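Local coordinates for protein Nadp(h)-dependent ketose reductase (Bemisia argentifolii, PDB 1E3J) that reduces ketoses such as fructose with NADP(H), probably to sorbitol, as a zinc-containing member of the alcohol dehydrogenase family, at residues E91-R97 with H131-F135; P22-P26 with R127-H131; I229-R234 with I256-I260. All coordinates share one frame; numbering follows the deposited sequence. Where two conformers were deposited one is given.

Contact 1: residues E91-R97 with H131-F135; sequences EPGVPCR and HAADF. With ZN (zinc ion), chain B.
Phe-135 packs against Glu-91, Val-94 and Pro-95 where the GroES-like catalytic domain leads into the four-cysteine structural zinc lobe. This is the tight part of the contact. The Phe-135 ring has its CG anti to its own carbonyl carbon (chi1 -78°) and reaches in among residues 91-95. Val-94 CG2 sits over one face of the ring. The carboxylate carbon of Glu-91 meets the ring edge, with CD 3.6 Å from Phe-135 CD2. The Glu-91 carboxylate turns its oxygens to Tyr-107 and His-137. Pro-95 CD lies 3.2 Å from Phe-135 CZ. Two bonds fix the backbone of Glu-91. Its N donates to Phe-135 O at 2.9 Å, and its O accepts from His-131 NE2 at 2.6 Å. Glu-91 O lies close to the imidazole plane, but NE2 stands 40° out of the plane of that carbonyl, off its lone pairs. Val-94 CG2 also touches the imidazole, 3.5 Å from His-131 CE1.

The looser side runs from Arg-97 to Cys-96, both partly exposed. Cys-96 SG binds the zinc ion with Cys-99, Cys-102 and Cys-110. Arg-98 of a second subunit packs on Arg-97 and Asp-134 here, and its Lys-103 makes a cation-pi contact with Phe-135. Arg-97 spans back in extended form to a salt bridge with Asp-134. Arg-97 NH2 donates to the syn lone pair of Asp-134 OD2 at 2.7 Å, near the guanidinium plane.

Contact 2: residues P22-P26 with R127-H131; sequences PIPEP and RYYVH
Ile-23 has CG1 anti to the carbonyl carbon (chi1 -57°), which leaves CG2 anti to the backbone N, while Tyr-128 holds CG anti to its carbonyl carbon (chi1 -71°). These torsions lay the isoleucine against the base and one face of the tyrosine. CG2 of Ile-23 is 4.0 Å from CB of Tyr-128. The other branch reaches over the ring, with Ile-23 CD1 4.1 Å from Tyr-128 CD2. Pro-24 fits between Tyr-128 and Val-130. Its CD faces Tyr-128 CB, and its CB lies 3.9 Å from Val-130 CB. Val-130 CG2 then meets the next proline, 3.5 Å from Pro-26 N and 3.8 Å from Pro-26 CG.

The segment 22-26 runs in nearly the same direction as strand 128-132, with end-to-end directions 25° apart. It lies in the loop between strands 15-20 and 30-40. The strand pairs its backbone with strand 30-40, and Tyr-128 N is bonded to Asn-5 OD1. The contact lies at the surface of the catalytic domain and is made by methyl groups, proline rings and one aromatic face. The prolines at 22, 24 and 26 have no N-H to give, consistent with a loop held on the strand by apolar packing without backbone pairing to it.

Contact 3: residues I229-R234 with I256-I260; sequences IIERIR and IGINI
Ile-260 and Ile-230 lie alongside each other, their side chains running antiparallel. Ile-260 brings CD1 against Ile-230 CG2 at 3.8 Å, and the same Ile-260 CD1 is 4.1 Å from Ile-233 CG2. Ile-260 CG1 is anti to the backbone N (chi1 -175°), and the bend at chi2 (70°) turns the methyl to this place. Ile-230 uses its other branch on Asn-259. The two side chains meet obliquely, with Ile-230 CD1 3.5 Å from Asn-259 CB. The amide end of Asn-259 has its partner outside this pair, bonding through OD1 to Asn-283.

Ile-256 works one turn earlier. Its CD1 is 3.7 Å from Ile-229 CG2, and these two side chains are set roughly perpendicular. The Ile-256 and Ile-230 side chains run past one another head to tail, with CG2 of Ile-256 4.2 Å from CG1 of Ile-230. Ile-229, Ile-233, Ile-256 and Ile-260 are buried. The contacts between side chains are apolar.

The short helix axes approach to 10.5 Å and cross at -49°. Leu-240, in the loop after helix 226-236, touches both Ile-260 and Arg-234. Helix 226-236 leads from edge strand 215-218 to inner strand 243-246 of the parallel Rossmann-type sheet. Helix 251-260 follows it, joining strand 243-246 to strand 266-269, with helix 281-285 beyond Ile-258.

In the fold
Contacts 1 and 2 share His-131 and strand 128-132 in the catalytic domain, with centres 15 Å apart. Contact 1 is largely buried and mixes hydrogen bonds, a salt bridge and aromatic packing beside the structural zinc. Contact 2 lies on the surface and is apolar throughout. Contact 3 is on the other side of the chain's centre, about 28 Å from contact 1 and about 34 Å from contact 2 between nearest atoms. It is partly buried and joins two helices of the Rossmann-type domain. Like contact 2 it is apolar, but it is built mainly of isoleucines, where contact 2 combines prolines with an isoleucine, a valine and a tyrosine. Contact 1 alone has another subunit within reach.

Contact 1: residues E91-R97 with H131-F135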
loop_
_atom_site.group_PDB
_atom_site.type_symbol
_atom_site.label_atom_id
_atom_site.label_comp_id
_atom_site.label_asym_id
_atom_site.label_seq_id
_atom_site.Cartn_x
_atom_site.Cartn_y
_atom_site.Cartn_z
ATOM N N GLU A 91 10.844 24.900 -5.047
ATOM C CA GLU A 91 10.998 23.476 -5.344
ATOM C C GLU A 91 11.387 23.588 -6.790
ATOM O O GLU A 91 10.587 24.001 -7.639
ATOM C CB GLU A 91 9.703 22.685 -5.178
ATOM C CG GLU A 91 9.914 21.226 -5.553
ATOM C CD GLU A 91 8.678 20.379 -5.321
ATOM O OE1 GLU A 91 7.768 20.827 -4.597
ATOM O OE2 GLU A 91 8.625 19.272 -5.870
ATOM N N PRO A 92 12.626 23.218 -7.093
ATOM C CA PRO A 92 13.183 23.301 -8.454
ATOM C C PRO A 92 12.671 22.479 -9.623
ATOM O O PRO A 92 12.955 22.829 -10.766
ATOM C CB PRO A 92 14.699 23.079 -8.224
ATOM C CG PRO A 92 14.719 22.171 -7.003
ATOM C CD PRO A 92 13.618 22.713 -6.116
ATOM N N GLY A 93 11.967 21.382 -9.381
ATOM C CA GLY A 93 11.532 20.604 -10.531
ATOM C C GLY A 93 10.076 20.875 -10.852
ATOM O O GLY A 93 9.207 20.640 -10.015
ATOM N N VAL A 94 9.812 21.407 -12.039
ATOM C CA VAL A 94 8.440 21.696 -12.448
ATOM C C VAL A 94 8.127 20.732 -13.572
ATOM O O VAL A 94 8.749 20.772 -14.621
ATOM C CB VAL A 94 8.288 23.145 -12.914
ATOM C CG1 VAL A 94 6.849 23.410 -13.321
ATOM C CG2 VAL A 94 8.698 24.091 -11.768
ATOM N N PRO A 95 7.172 19.818 -13.341
ATOM C CA PRO A 95 6.721 18.789 -14.272
ATOM C C PRO A 95 5.762 19.287 -15.371
ATOM O O PRO A 95 5.324 20.426 -15.315
ATOM C CB PRO A 95 6.064 17.782 -13.343
ATOM C CG PRO A 95 5.334 18.671 -12.407
ATOM C CD PRO A 95 6.398 19.760 -12.091
ATOM N N CYS A 96 5.425 18.431 -16.338
ATOM C CA CYS A 96 4.529 18.840 -17.434
ATOM C C CYS A 96 3.060 18.888 -16.989
ATOM O O CYS A 96 2.220 19.582 -17.604
ATOM C CB CYS A 96 4.686 17.888 -18.648
ATOM S SG CYS A 96 3.684 16.337 -18.517
ATOM N N ARG A 97 2.751 18.162 -15.918
ATOM C CA ARG A 97 1.403 18.130 -15.357
ATOM C C ARG A 97 0.370 17.417 -16.262
ATOM O O ARG A 97 -0.811 17.516 -16.014
ATOM C CB ARG A 97 0.900 19.563 -15.136
ATOM C CG ARG A 97 1.771 20.473 -14.318
ATOM C CD ARG A 97 1.080 21.815 -14.220
ATOM N NE ARG A 97 1.533 22.579 -13.070
ATOM C CZ ARG A 97 2.537 23.429 -13.106
ATOM N NH1 ARG A 97 3.179 23.611 -14.263
ATOM N NH2 ARG A 97 2.895 24.083 -11.998
ATOM N N HIS A 131 9.427 31.650 -11.262
ATOM C CA HIS A 131 9.153 30.211 -11.049
ATOM C C HIS A 131 7.650 29.962 -10.917
ATOM O O HIS A 131 6.917 30.840 -10.446
ATOM C CB HIS A 131 9.867 29.760 -9.748
ATOM C CG HIS A 131 10.090 28.282 -9.640
ATOM N ND1 HIS A 131 10.798 27.563 -10.579
ATOM C CD2 HIS A 131 9.723 27.392 -8.683
ATOM C CE1 HIS A 131 10.865 26.298 -10.210
ATOM N NE2 HIS A 131 10.220 26.169 -9.063
ATOM N N ALA A 132 7.195 28.768 -11.308
ATOM C CA ALA A 132 5.759 28.413 -11.201
ATOM C C ALA A 132 5.341 28.605 -9.762
ATOM O O ALA A 132 6.008 28.122 -8.848
ATOM C CB ALA A 132 5.526 26.956 -11.620
ATOM N N ALA A 133 4.242 29.312 -9.558
ATOM C CA ALA A 133 3.748 29.628 -8.229
ATOM C C ALA A 133 3.404 28.445 -7.367
ATOM O O ALA A 133 3.581 28.494 -6.143
ATOM C CB ALA A 133 2.525 30.523 -8.335
ATOM N N ASP A 134 2.894 27.384 -7.979
ATOM C CA ASP A 134 2.527 26.240 -7.170
ATOM C C ASP A 134 3.764 25.477 -6.663
ATOM O O ASP A 134 3.632 24.519 -5.886
ATOM C CB ASP A 134 1.596 25.304 -7.963
ATOM C CG ASP A 134 2.233 24.784 -9.213
ATOM O OD1 ASP A 134 2.852 25.583 -9.947
ATOM O OD2 ASP A 134 2.106 23.579 -9.478
ATOM N N PHE A 135 4.958 25.870 -7.113
ATOM C CA PHE A 135 6.156 25.188 -6.635
ATOM C C PHE A 135 6.993 26.113 -5.786
ATOM O O PHE A 135 8.194 25.945 -5.669
ATOM C CB PHE A 135 6.984 24.606 -7.789
ATOM C CG PHE A 135 6.421 23.317 -8.344
ATOM C CD1 PHE A 135 5.276 23.324 -9.164
ATOM C CD2 PHE A 135 6.997 22.093 -8.012
ATOM C CE1 PHE A 135 4.706 22.127 -9.640
ATOM C CE2 PHE A 135 6.445 20.872 -8.480
ATOM C CZ PHE A 135 5.294 20.887 -9.298
HETATM ZN ZN ZN B . 4.510 14.937 -16.749
#

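Contact 2: residues P22-P26 with R127-H131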
loop_
_atom_site.group_PDB
_atom_site.type_symbol
_atom_site.label_atom_id
_atom_site.label_comp_id
_atom_site.label_asym_id
_atom_site.label_seq_id
_atom_site.Cartn_x
_atom_site.Cartn_y
_atom_site.Cartn_z
ATOM N N PRO A 22 18.999 39.782 -18.099
ATOM C CA PRO A 22 17.850 40.675 -17.924
ATOM C C PRO A 22 16.943 40.137 -16.795
ATOM O O PRO A 22 16.994 38.953 -16.469
ATOM C CB PRO A 22 17.157 40.648 -19.296
ATOM C CG PRO A 22 17.698 39.402 -19.977
ATOM C CD PRO A 22 19.128 39.302 -19.489
ATOM N N ILE A 23 16.153 41.007 -16.172
ATOM C CA ILE A 23 15.241 40.557 -15.128
ATOM C C ILE A 23 14.058 39.865 -15.813
ATOM O O ILE A 23 13.399 40.440 -16.682
ATOM C CB ILE A 23 14.700 41.727 -14.273
ATOM C CG1 ILE A 23 15.868 42.506 -13.657
ATOM C CG2 ILE A 23 13.787 41.187 -13.160
ATOM C CD1 ILE A 23 15.459 43.533 -12.620
ATOM N N PRO A 24 13.781 38.610 -15.429
ATOM C CA PRO A 24 12.675 37.837 -16.008
ATOM C C PRO A 24 11.298 38.426 -15.699
ATOM O O PRO A 24 11.097 39.134 -14.703
ATOM C CB PRO A 24 12.828 36.444 -15.378
ATOM C CG PRO A 24 14.108 36.493 -14.566
ATOM C CD PRO A 24 14.359 37.935 -14.257
ATOM N N GLU A 25 10.350 38.111 -16.566
ATOM C CA GLU A 25 8.974 38.551 -16.407
ATOM C C GLU A 25 8.071 37.315 -16.180
ATOM O O GLU A 25 8.130 36.347 -16.946
ATOM C CB GLU A 25 8.524 39.319 -17.652
ATOM C CG GLU A 25 8.495 40.832 -17.454
ATOM C CD GLU A 25 7.563 41.233 -16.326
ATOM O OE1 GLU A 25 6.406 40.742 -16.318
ATOM O OE2 GLU A 25 7.980 42.032 -15.449
ATOM N N PRO A 26 7.233 37.343 -15.118
ATOM C CA PRO A 26 6.289 36.300 -14.691
ATOM C C PRO A 26 5.094 36.028 -15.609
ATOM O O PRO A 26 4.329 36.936 -15.929
ATOM C CB PRO A 26 5.775 36.806 -13.349
ATOM C CG PRO A 26 6.672 37.909 -12.971
ATOM C CD PRO A 26 7.163 38.506 -14.226
ATOM N N ARG A 127 20.077 37.210 -8.982
ATOM C CA ARG A 127 19.408 38.120 -8.049
ATOM C C ARG A 127 17.916 37.964 -8.167
ATOM O O ARG A 127 17.185 38.123 -7.196
ATOM C CB ARG A 127 19.728 39.604 -8.352
ATOM C CG ARG A 127 21.197 39.991 -8.341
ATOM C CD ARG A 127 21.733 40.387 -6.946
ATOM N NE ARG A 127 23.105 40.920 -7.057
ATOM C CZ ARG A 127 24.054 40.747 -6.142
ATOM N NH1 ARG A 127 23.796 40.066 -5.029
ATOM N NH2 ARG A 127 25.281 41.209 -6.355
ATOM N N TYR A 128 17.478 37.721 -9.390
ATOM C CA TYR A 128 16.072 37.559 -9.677
ATOM C C TYR A 128 15.802 36.276 -10.419
ATOM O O TYR A 128 16.618 35.826 -11.228
ATOM C CB TYR A 128 15.542 38.725 -10.491
ATOM C CG TYR A 128 15.456 39.974 -9.692
ATOM C CD1 TYR A 128 14.338 40.235 -8.897
ATOM C CD2 TYR A 128 16.514 40.884 -9.664
ATOM C CE1 TYR A 128 14.281 41.373 -8.089
ATOM C CE2 TYR A 128 16.460 42.028 -8.852
ATOM C CZ TYR A 128 15.346 42.267 -8.072
ATOM O OH TYR A 128 15.289 43.400 -7.281
ATOM N N TYR A 129 14.622 35.722 -10.168
ATOM C CA TYR A 129 14.226 34.460 -10.783
ATOM C C TYR A 129 12.717 34.354 -10.831
ATOM O O TYR A 129 12.013 34.797 -9.923
ATOM C CB TYR A 129 14.830 33.321 -9.949
ATOM C CG TYR A 129 14.503 31.930 -10.401
ATOM C CD1 TYR A 129 14.961 31.440 -11.626
ATOM C CD2 TYR A 129 13.700 31.098 -9.598
ATOM C CE1 TYR A 129 14.623 30.155 -12.049
ATOM C CE2 TYR A 129 13.355 29.810 -10.005
ATOM C CZ TYR A 129 13.810 29.345 -11.221
ATOM O OH TYR A 129 13.440 28.084 -11.614
ATOM N N VAL A 130 12.218 33.775 -11.899
ATOM C CA VAL A 130 10.777 33.576 -12.079
ATOM C C VAL A 130 10.515 32.052 -11.925
ATOM O O VAL A 130 11.311 31.253 -12.406
ATOM C CB VAL A 130 10.379 34.115 -13.473
ATOM C CG1 VAL A 130 9.607 33.081 -14.280
ATOM C CG2 VAL A 130 9.584 35.436 -13.292
ATOM N N HIS A 131 9.427 31.650 -11.262
ATOM C CA HIS A 131 9.153 30.211 -11.049
ATOM C C HIS A 131 7.650 29.962 -10.917
ATOM O O HIS A 131 6.917 30.840 -10.446
ATOM C CB HIS A 131 9.867 29.760 -9.748
ATOM C CG HIS A 131 10.090 28.282 -9.640
ATOM N ND1 HIS A 131 10.798 27.563 -10.579
ATOM C CD2 HIS A 131 9.723 27.392 -8.683
ATOM C CE1 HIS A 131 10.865 26.298 -10.210
ATOM N NE2 HIS A 131 10.220 26.169 -9.063
#

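Contact 3: residues I229-R234 with I256-I260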
loop_
_atom_site.group_PDB
_atom_site.type_symbol
_atom_site.label_atom_id
_atom_site.label_comp_id
_atom_site.label_asym_id
_atom_site.label_seq_id
_atom_site.Cartn_x
_atom_site.Cartn_y
_atom_site.Cartn_z
ATOM N N ILE A 229 33.168 -4.694 9.943
ATOM C CA ILE A 229 32.368 -3.469 9.960
ATOM C C ILE A 229 30.963 -3.883 10.323
ATOM O O ILE A 229 30.317 -3.299 11.173
ATOM C CB ILE A 229 32.349 -2.793 8.600
ATOM C CG1 ILE A 229 33.718 -2.188 8.348
ATOM C CG2 ILE A 229 31.233 -1.691 8.549
ATOM C CD1 ILE A 229 33.875 -1.639 6.978
ATOM N N ILE A 230 30.504 -4.943 9.700
ATOM C CA ILE A 230 29.170 -5.408 9.985
ATOM C C ILE A 230 28.972 -5.756 11.452
ATOM O O ILE A 230 28.053 -5.225 12.096
ATOM C CB ILE A 230 28.823 -6.587 9.077
ATOM C CG1 ILE A 230 28.479 -6.032 7.682
ATOM C CG2 ILE A 230 27.705 -7.421 9.688
ATOM C CD1 ILE A 230 28.159 -7.119 6.616
ATOM N N GLU A 231 29.835 -6.621 12.002
ATOM C CA GLU A 231 29.680 -7.000 13.407
ATOM C C GLU A 231 29.720 -5.801 14.335
ATOM O O GLU A 231 28.975 -5.747 15.285
ATOM C CB GLU A 231 30.737 -8.026 13.848
ATOM C CG GLU A 231 30.604 -8.432 15.336
ATOM C CD GLU A 231 29.173 -8.846 15.734
ATOM O OE1 GLU A 231 28.568 -9.707 15.034
ATOM O OE2 GLU A 231 28.656 -8.319 16.756
ATOM N N ARG A 232 30.574 -4.849 14.034
ATOM C CA ARG A 232 30.662 -3.663 14.853
ATOM C C ARG A 232 29.276 -3.000 14.870
ATOM O O ARG A 232 28.778 -2.574 15.912
ATOM C CB ARG A 232 31.721 -2.723 14.272
ATOM C CG ARG A 232 31.896 -1.438 15.051
ATOM C CD ARG A 232 33.373 -1.144 15.266
ATOM N NE ARG A 232 34.033 -0.862 14.011
ATOM C CZ ARG A 232 34.225 0.354 13.543
ATOM N NH1 ARG A 232 33.809 1.408 14.247
ATOM N NH2 ARG A 232 34.806 0.510 12.364
ATOM N N ILE A 233 28.642 -2.934 13.706
ATOM C CA ILE A 233 27.317 -2.315 13.598
ATOM C C ILE A 233 26.262 -3.184 14.282
ATOM O O ILE A 233 25.387 -2.678 14.981
ATOM C CB ILE A 233 26.888 -2.109 12.130
ATOM C CG1 ILE A 233 27.878 -1.193 11.420
ATOM C CG2 ILE A 233 25.466 -1.557 12.082
ATOM C CD1 ILE A 233 28.011 -1.440 9.902
ATOM N N ARG A 234 26.331 -4.490 14.081
ATOM C CA ARG A 234 25.335 -5.362 14.683
ATOM C C ARG A 234 25.417 -5.287 16.193
ATOM O O ARG A 234 24.397 -5.282 16.887
ATOM C CB ARG A 234 25.547 -6.800 14.224
ATOM C CG ARG A 234 24.388 -7.742 14.516
ATOM C CD ARG A 234 24.794 -9.183 14.168
ATOM N NE ARG A 234 25.239 -9.307 12.775
ATOM C CZ ARG A 234 24.508 -9.850 11.805
ATOM N NH1 ARG A 234 23.292 -10.333 12.074
ATOM N NH2 ARG A 234 24.979 -9.891 10.559
ATOM N N ILE A 256 27.823 -3.680 1.977
ATOM C CA ILE A 256 27.601 -3.740 3.408
ATOM C C ILE A 256 26.101 -3.550 3.670
ATOM O O ILE A 256 25.503 -4.285 4.470
ATOM C CB ILE A 256 28.419 -2.614 4.162
ATOM C CG1 ILE A 256 29.900 -2.998 4.236
ATOM C CG2 ILE A 256 27.915 -2.454 5.593
ATOM C CD1 ILE A 256 30.759 -1.957 4.904
ATOM N N GLY A 257 25.514 -2.555 2.997
ATOM C CA GLY A 257 24.096 -2.252 3.165
ATOM C C GLY A 257 23.251 -3.484 2.945
ATOM O O GLY A 257 22.372 -3.790 3.733
ATOM N N ILE A 258 23.536 -4.194 1.869
ATOM C CA ILE A 258 22.849 -5.427 1.547
ATOM C C ILE A 258 23.067 -6.514 2.609
ATOM O O ILE A 258 22.151 -7.298 2.940
ATOM C CB ILE A 258 23.378 -5.979 0.224
ATOM C CG1 ILE A 258 23.006 -5.021 -0.906
ATOM C CG2 ILE A 258 22.830 -7.406 -0.025
ATOM C CD1 ILE A 258 23.569 -5.411 -2.246
ATOM N N ASN A 259 24.281 -6.588 3.149
ATOM C CA ASN A 259 24.547 -7.650 4.096
ATOM C C ASN A 259 24.141 -7.348 5.527
ATOM O O ASN A 259 23.913 -8.258 6.310
ATOM C CB ASN A 259 26.023 -8.055 4.008
ATOM C CG ASN A 259 26.353 -8.764 2.694
ATOM O OD1 ASN A 259 25.590 -9.606 2.225
ATOM N ND2 ASN A 259 27.488 -8.429 2.101
ATOM N N ILE A 260 24.009 -6.075 5.870
ATOM C CA ILE A 260 23.634 -5.731 7.229
ATOM C C ILE A 260 22.126 -5.476 7.373
ATOM O O ILE A 260 21.583 -5.490 8.493
ATOM C CB ILE A 260 24.364 -4.475 7.660
ATOM C CG1 ILE A 260 24.079 -4.162 9.126
ATOM C CG2 ILE A 260 23.907 -3.322 6.794
ATOM C CD1 ILE A 260 24.688 -5.119 10.119
#